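Local coordinates for protein acyl-CoA dehydrogenase (Slackia heliotrinireducens, PDB 4RM7) that belongs to the acyl-CoA dehydrogenase family and assembles from four copies of its chain, each with two helical domains and a beta-sheet domain between them in sequence, at residues Met291-Val302 with Tyr325-Asp336. Numbering follows the deposited sequence.
Sequences MEVKLTNMRNLV and YVPKAATEVASD
Lys294 NZ meets Glu332 OE1 at 2.6 Å, a salt bridge between two neighbouring antiparallel helices of the C-terminal helical domain of the acyl-CoA dehydrogenase fold. The ammonium comes to the anti side of that oxygen, 25° out of the carboxylate plane. Lys294 runs across the Glu332 side chain at about a right angle; Asp336 OD2 lies farther from NZ, beyond salt-bridge range, but would probably add to the negative field around it. The lysine is also a knob, seated among Tyr325, Ala329, Glu332 and Val333, with its CB against Val333 CG2.

One turn on, Met298, modelled as selenomethionine, fills the next hole, formed by Tyr325, Val326, Ala329 and Ala330. Its chain bends at chi3, which carries CE to 3.5 Å from Val333 CG2; its SE packs against Ala330 CB. Going the other way, Tyr325 is a knob among Lys294, Asn297, Met298 and Leu301. Tyr325 chi1, 176°, sets CG opposite the backbone N and sends the ring to helix 282-311, where Leu301 CD1 lies 3.6 Å from Tyr325 CD2; Ala329 CB from its own helix sits over one face, offset toward the rim. Asn297 of the second subunit packs on the same tyrosine, and Glu292 OE1 hydrogen-bonds Tyr384 OH of that subunit, so the interface runs along helix 282-311. At the other end of the contact, Met291, also selenomethionine, slides past Asp336, its SE 3.6 Å from Asp336 CB, while Met261 and Ala264 of helix 234-270 pack against it. At the phenol end of Tyr325, ND2 of Asn297 of the same chain gives Tyr325 OH a weak hydrogen bond of 3.5 Å, with the amide plane turned 67° from the ring.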
HETATM    1  N   MSE A 291      -6.786  -0.869  11.513  1.00 43.48           N
HETATM    2  CA  MSE A 291      -8.236  -0.926  11.322  1.00 41.67           C
HETATM    3  C   MSE A 291      -9.000   0.207  12.023  1.00 40.80           C
HETATM    4  O   MSE A 291      -9.918   0.788  11.446  1.00 43.52           O
HETATM    5  CB  MSE A 291      -8.770  -2.271  11.805  1.00 40.15           C
HETATM    6  CG  MSE A 291      -8.344  -3.431  10.924  1.00 46.58           C
HETATM    7 SE   MSE A 291      -8.270  -5.122  11.892  0.71 47.89          SE
HETATM    8  CE  MSE A 291     -10.146  -5.700  11.751  1.00 40.10           C
ATOM      9  N   GLU A 292      -8.642   0.514  13.263  1.00 35.60           N
ATOM     10  CA  GLU A 292      -9.341   1.571  13.958  1.00 34.69           C
ATOM     11  C   GLU A 292      -9.040   2.937  13.309  1.00 36.93           C
ATOM     12  O   GLU A 292      -9.896   3.826  13.311  1.00 41.40           O
ATOM     13  CB  GLU A 292      -8.981   1.571  15.444  1.00 37.37           C
ATOM     14  CG  GLU A 292      -9.934   2.429  16.303  1.00 39.27           C
ATOM     15  CD  GLU A 292     -11.404   1.943  16.267  1.00 42.52           C
ATOM     16  OE1 GLU A 292     -11.633   0.740  16.102  1.00 53.10           O
ATOM     17  OE2 GLU A 292     -12.339   2.756  16.416  1.00 51.54           O
ATOM     18  N   VAL A 293      -7.845   3.107  12.744  1.00 38.85           N
ATOM     19  CA  VAL A 293      -7.532   4.342  12.029  1.00 40.42           C
ATOM     20  C   VAL A 293      -8.431   4.478  10.800  1.00 44.22           C
ATOM     21  O   VAL A 293      -8.997   5.545  10.533  1.00 43.30           O
ATOM     22  CB  VAL A 293      -6.080   4.403  11.559  1.00 35.21           C
ATOM     23  CG1 VAL A 293      -5.930   5.494  10.519  1.00 33.66           C
ATOM     24  CG2 VAL A 293      -5.136   4.643  12.716  1.00 36.46           C
ATOM     25  N   LYS A 294      -8.566   3.390  10.053  1.00 39.73           N
ATOM     26  CA  LYS A 294      -9.411   3.430   8.872  1.00 41.92           C
ATOM     27  C   LYS A 294     -10.870   3.699   9.246  1.00 47.97           C
ATOM     28  O   LYS A 294     -11.530   4.498   8.583  1.00 41.98           O
ATOM     29  CB  LYS A 294      -9.273   2.137   8.068  1.00 32.09           C
ATOM     30  CG  LYS A 294      -7.906   2.054   7.402  1.00 33.60           C
ATOM     31  CD  LYS A 294      -7.724   0.779   6.649  1.00 34.82           C
ATOM     32  CE  LYS A 294      -6.293   0.649   6.186  1.00 39.85           C
ATOM     33  NZ  LYS A 294      -6.062  -0.651   5.490  1.00 46.83           N
ATOM     34  N   LEU A 295     -11.361   3.071  10.317  1.00 41.95           N
ATOM     35  CA  LEU A 295     -12.745   3.292  10.741  1.00 33.65           C
ATOM     36  C   LEU A 295     -12.939   4.750  11.146  1.00 40.47           C
ATOM     37  O   LEU A 295     -13.963   5.362  10.825  1.00 46.12           O
ATOM     38  CB  LEU A 295     -13.126   2.395  11.909  1.00 31.36           C
ATOM     39  CG  LEU A 295     -13.317   0.913  11.674  1.00 36.90           C
ATOM     40  CD1 LEU A 295     -13.483   0.201  13.014  1.00 33.08           C
ATOM     41  CD2 LEU A 295     -14.542   0.738  10.782  1.00 38.93           C
ATOM     42  N   THR A 296     -11.952   5.294  11.858  1.00 35.64           N
ATOM     43  CA  THR A 296     -11.993   6.696  12.279  1.00 34.45           C
ATOM     44  C   THR A 296     -12.111   7.610  11.060  1.00 40.37           C
ATOM     45  O   THR A 296     -12.952   8.500  11.024  1.00 52.08           O
ATOM     46  CB  THR A 296     -10.744   7.088  13.100  1.00 37.10           C
ATOM     47  OG1 THR A 296     -10.537   6.126  14.141  1.00 44.46           O
ATOM     48  CG2 THR A 296     -10.925   8.469  13.741  1.00 31.94           C
ATOM     49  N   ASN A 297     -11.273   7.371  10.062  1.00 37.63           N
ATOM     50  CA  ASN A 297     -11.276   8.169   8.844  1.00 39.37           C
ATOM     51  C   ASN A 297     -12.604   8.046   8.068  1.00 41.53           C
ATOM     52  O   ASN A 297     -13.204   9.044   7.693  1.00 40.54           O
ATOM     53  CB  ASN A 297     -10.076   7.777   7.954  1.00 39.07           C
ATOM     54  CG  ASN A 297      -8.736   8.288   8.499  1.00 40.71           C
ATOM     55  OD1 ASN A 297      -8.694   9.197   9.330  1.00 45.15           O
ATOM     56  ND2 ASN A 297      -7.636   7.722   8.007  1.00 36.37           N
HETATM   57  N   MSE A 298     -13.059   6.819   7.843  1.00 37.28           N
HETATM   58  CA  MSE A 298     -14.344   6.572   7.206  1.00 34.74           C
HETATM   59  C   MSE A 298     -15.475   7.358   7.845  1.00 38.37           C
HETATM   60  O   MSE A 298     -16.263   7.996   7.144  1.00 41.75           O
HETATM   61  CB  MSE A 298     -14.700   5.095   7.265  1.00 29.86           C
HETATM   62  CG  MSE A 298     -13.828   4.198   6.415  1.00 46.03           C
HETATM   63 SE   MSE A 298     -14.486   2.365   6.584  0.81 55.72          SE
HETATM   64  CE  MSE A 298     -12.863   1.547   7.260  1.00 54.97           C
ATOM     65  N   ARG A 299     -15.541   7.302   9.173  1.00 35.01           N
ATOM     66  CA  ARG A 299     -16.641   7.893   9.928  1.00 32.88           C
ATOM     67  C   ARG A 299     -16.583   9.404   9.810  1.00 39.69           C
ATOM     68  O   ARG A 299     -17.592  10.061   9.580  1.00 44.26           O
ATOM     69  CB  ARG A 299     -16.593   7.448  11.395  1.00 34.47           C
ATOM     70  CG  ARG A 299     -17.805   7.855  12.213  1.00 37.77           C
ATOM     71  CD  ARG A 299     -17.885   7.106  13.554  1.00 34.87           C
ATOM     72  NE  ARG A 299     -18.316   5.726  13.365  1.00 44.84           N
ATOM     73  CZ  ARG A 299     -17.602   4.643  13.670  1.00 45.19           C
ATOM     74  NH1 ARG A 299     -16.378   4.760  14.189  1.00 39.65           N
ATOM     75  NH2 ARG A 299     -18.115   3.430  13.428  1.00 35.34           N
ATOM     76  N   ASN A 300     -15.383   9.946   9.953  1.00 37.45           N
ATOM     77  CA  ASN A 300     -15.155  11.352   9.754  1.00 37.16           C
ATOM     78  C   ASN A 300     -15.584  11.842   8.352  1.00 42.49           C
ATOM     79  O   ASN A 300     -16.145  12.918   8.225  1.00 43.51           O
ATOM     80  CB  ASN A 300     -13.683  11.661   9.982  1.00 39.37           C
ATOM     81  CG  ASN A 300     -13.337  11.793  11.452  1.00 43.99           C
ATOM     82  OD1 ASN A 300     -14.208  12.078  12.283  1.00 38.29           O
ATOM     83  ND2 ASN A 300     -12.055  11.619  11.779  1.00 36.05           N
ATOM     84  N   LEU A 301     -15.331  11.052   7.313  1.00 39.06           N
ATOM     85  CA  LEU A 301     -15.670  11.481   5.967  1.00 35.79           C
ATOM     86  C   LEU A 301     -17.170  11.376   5.758  1.00 35.66           C
ATOM     87  O   LEU A 301     -17.790  12.295   5.225  1.00 39.97           O
ATOM     88  CB  LEU A 301     -14.936  10.663   4.913  1.00 32.55           C
ATOM     89  CG  LEU A 301     -13.426  10.890   4.820  1.00 34.80           C
ATOM     90  CD1 LEU A 301     -12.800   9.897   3.836  1.00 39.90           C
ATOM     91  CD2 LEU A 301     -13.095  12.308   4.393  1.00 32.35           C
ATOM     92  N   VAL A 302     -17.763  10.280   6.216  1.00 27.87           N
ATOM     93  CA  VAL A 302     -19.196  10.077   6.033  1.00 34.01           C
ATOM     94  C   VAL A 302     -19.997  11.106   6.846  1.00 48.31           C
ATOM     95  O   VAL A 302     -20.818  11.845   6.289  1.00 47.92           O
ATOM     96  CB  VAL A 302     -19.590   8.652   6.404  1.00 31.94           C
ATOM     97  CG1 VAL A 302     -21.091   8.469   6.301  1.00 34.10           C
ATOM     98  CG2 VAL A 302     -18.897   7.686   5.469  1.00 31.42           C
ATOM     99  N   TYR A 325     -12.634   6.896  -0.820  1.00 38.08           N
ATOM    100  CA  TYR A 325     -11.851   6.318   0.235  1.00 41.58           C
ATOM    101  C   TYR A 325     -12.542   5.139   0.927  1.00 38.21           C
ATOM    102  O   TYR A 325     -11.911   4.127   1.210  1.00 44.89           O
ATOM    103  CB  TYR A 325     -11.500   7.400   1.274  1.00 35.28           C
ATOM    104  CG  TYR A 325     -10.759   6.839   2.475  1.00 32.49           C
ATOM    105  CD1 TYR A 325      -9.377   6.604   2.430  1.00 34.29           C
ATOM    106  CD2 TYR A 325     -11.437   6.523   3.638  1.00 26.01           C
ATOM    107  CE1 TYR A 325      -8.693   6.076   3.531  1.00 34.41           C
ATOM    108  CE2 TYR A 325     -10.757   6.006   4.759  1.00 33.71           C
ATOM    109  CZ  TYR A 325      -9.389   5.780   4.694  1.00 39.17           C
ATOM    110  OH  TYR A 325      -8.729   5.280   5.798  1.00 43.41           O
ATOM    111  N   VAL A 326     -13.832   5.274   1.191  1.00 35.74           N
ATOM    112  CA  VAL A 326     -14.472   4.446   2.205  1.00 42.38           C
ATOM    113  C   VAL A 326     -14.717   2.987   1.812  1.00 40.69           C
ATOM    114  O   VAL A 326     -14.381   2.108   2.593  1.00 43.68           O
ATOM    115  CB  VAL A 326     -15.813   5.084   2.681  1.00 40.58           C
ATOM    116  CG1 VAL A 326     -16.587   4.122   3.617  1.00 28.99           C
ATOM    117  CG2 VAL A 326     -15.505   6.383   3.422  1.00 38.18           C
ATOM    118  N   PRO A 327     -15.296   2.719   0.626  1.00 43.45           N
ATOM    119  CA  PRO A 327     -15.527   1.300   0.328  1.00 36.77           C
ATOM    120  C   PRO A 327     -14.230   0.497   0.271  1.00 40.69           C
ATOM    121  O   PRO A 327     -14.186  -0.627   0.779  1.00 39.08           O
ATOM    122  CB  PRO A 327     -16.215   1.333  -1.041  1.00 36.53           C
ATOM    123  CG  PRO A 327     -16.879   2.675  -1.095  1.00 36.16           C
ATOM    124  CD  PRO A 327     -15.898   3.594  -0.405  1.00 38.95           C
ATOM    125  N   LYS A 328     -13.172   1.062  -0.298  1.00 38.84           N
ATOM    126  CA  LYS A 328     -11.921   0.314  -0.353  1.00 35.76           C
ATOM    127  C   LYS A 328     -11.376   0.128   1.069  1.00 37.96           C
ATOM    128  O   LYS A 328     -10.929  -0.965   1.436  1.00 44.81           O
ATOM    129  CB  LYS A 328     -10.906   1.018  -1.236  1.00 35.85           C
ATOM    130  CG  LYS A 328      -9.648   0.224  -1.460  1.00 43.51           C
ATOM    131  CD  LYS A 328      -8.597   1.102  -2.048  1.00 49.36           C
ATOM    132  CE  LYS A 328      -7.541   0.286  -2.758  1.00 64.67           C
ATOM    133  NZ  LYS A 328      -6.457   1.169  -3.294  1.00 70.19           N
ATOM    134  N   ALA A 329     -11.437   1.186   1.877  1.00 34.98           N
ATOM    135  CA  ALA A 329     -11.010   1.087   3.269  1.00 33.60           C
ATOM    136  C   ALA A 329     -11.841   0.050   4.003  1.00 34.47           C
ATOM    137  O   ALA A 329     -11.307  -0.747   4.780  1.00 35.17           O
ATOM    138  CB  ALA A 329     -11.113   2.412   3.956  1.00 25.27           C
ATOM    139  N   ALA A 330     -13.146   0.050   3.748  1.00 30.67           N
ATOM    140  CA  ALA A 330     -14.017  -0.905   4.413  1.00 31.36           C
ATOM    141  C   ALA A 330     -13.617  -2.347   4.059  1.00 36.65           C
ATOM    142  O   ALA A 330     -13.603  -3.229   4.930  1.00 39.01           O
ATOM    143  CB  ALA A 330     -15.453  -0.648   4.057  1.00 26.46           C
ATOM    144  N   THR A 331     -13.276  -2.575   2.790  1.00 37.44           N
ATOM    145  CA  THR A 331     -12.906  -3.907   2.329  1.00 33.40           C
ATOM    146  C   THR A 331     -11.625  -4.367   3.017  1.00 33.71           C
ATOM    147  O   THR A 331     -11.500  -5.525   3.382  1.00 41.62           O
ATOM    148  CB  THR A 331     -12.732  -3.959   0.794  1.00 32.20           C
ATOM    149  OG1 THR A 331     -13.932  -3.499   0.173  1.00 40.73           O
ATOM    150  CG2 THR A 331     -12.481  -5.379   0.327  1.00 30.58           C
ATOM    151  N   GLU A 332     -10.692  -3.448   3.211  1.00 32.71           N
ATOM    152  CA  GLU A 332      -9.411  -3.770   3.841  1.00 32.25           C
ATOM    153  C   GLU A 332      -9.595  -4.129   5.323  1.00 37.66           C
ATOM    154  O   GLU A 332      -8.975  -5.088   5.826  1.00 36.96           O
ATOM    155  CB  GLU A 332      -8.429  -2.603   3.671  1.00 31.63           C
ATOM    156  CG  GLU A 332      -8.117  -2.310   2.210  1.00 44.22           C
ATOM    157  CD  GLU A 332      -7.200  -1.110   1.991  1.00 57.06           C
ATOM    158  OE1 GLU A 332      -6.847  -0.416   2.977  1.00 64.85           O
ATOM    159  OE2 GLU A 332      -6.829  -0.876   0.818  1.00 57.71           O
ATOM    160  N   VAL A 333     -10.454  -3.374   6.015  1.00 33.57           N
ATOM    161  CA  VAL A 333     -10.787  -3.707   7.391  1.00 33.25           C
ATOM    162  C   VAL A 333     -11.412  -5.107   7.495  1.00 40.45           C
ATOM    163  O   VAL A 333     -10.999  -5.942   8.322  1.00 40.14           O
ATOM    164  CB  VAL A 333     -11.733  -2.666   8.002  1.00 33.02           C
ATOM    165  CG1 VAL A 333     -12.206  -3.112   9.400  1.00 31.00           C
ATOM    166  CG2 VAL A 333     -11.020  -1.358   8.109  1.00 32.16           C
ATOM    167  N   ALA A 334     -12.407  -5.369   6.665  1.00 38.37           N
ATOM    168  CA  ALA A 334     -13.054  -6.668   6.705  1.00 37.30           C
ATOM    169  C   ALA A 334     -12.046  -7.796   6.405  1.00 43.22           C
ATOM    170  O   ALA A 334     -12.039  -8.830   7.071  1.00 42.25           O
ATOM    171  CB  ALA A 334     -14.205  -6.696   5.734  1.00 28.51           C
ATOM    172  N   SER A 335     -11.175  -7.574   5.423  1.00 43.66           N
ATOM    173  CA  SER A 335     -10.144  -8.548   5.083  1.00 40.38           C
ATOM    174  C   SER A 335      -9.159  -8.802   6.240  1.00 44.83           C
ATOM    175  O   SER A 335      -8.800  -9.960   6.515  1.00 51.31           O
ATOM    176  CB  SER A 335      -9.377  -8.096   3.843  1.00 31.52           C
ATOM    177  OG  SER A 335      -8.464  -9.106   3.437  1.00 39.84           O
ATOM    178  N   ASP A 336      -8.723  -7.722   6.895  1.00 36.16           N
ATOM    179  CA  ASP A 336      -7.874  -7.811   8.088  1.00 39.56           C
ATOM    180  C   ASP A 336      -8.566  -8.547   9.222  1.00 41.16           C
ATOM    181  O   ASP A 336      -7.926  -9.311   9.959  1.00 44.30           O
ATOM    182  CB  ASP A 336      -7.447  -6.425   8.585  1.00 42.38           C
ATOM    183  CG  ASP A 336      -6.306  -5.835   7.771  1.00 49.42           C
ATOM    184  OD1 ASP A 336      -5.431  -6.618   7.346  1.00 47.94           O
ATOM    185  OD2 ASP A 336      -6.295  -4.593   7.547  1.00 64.33           O
TER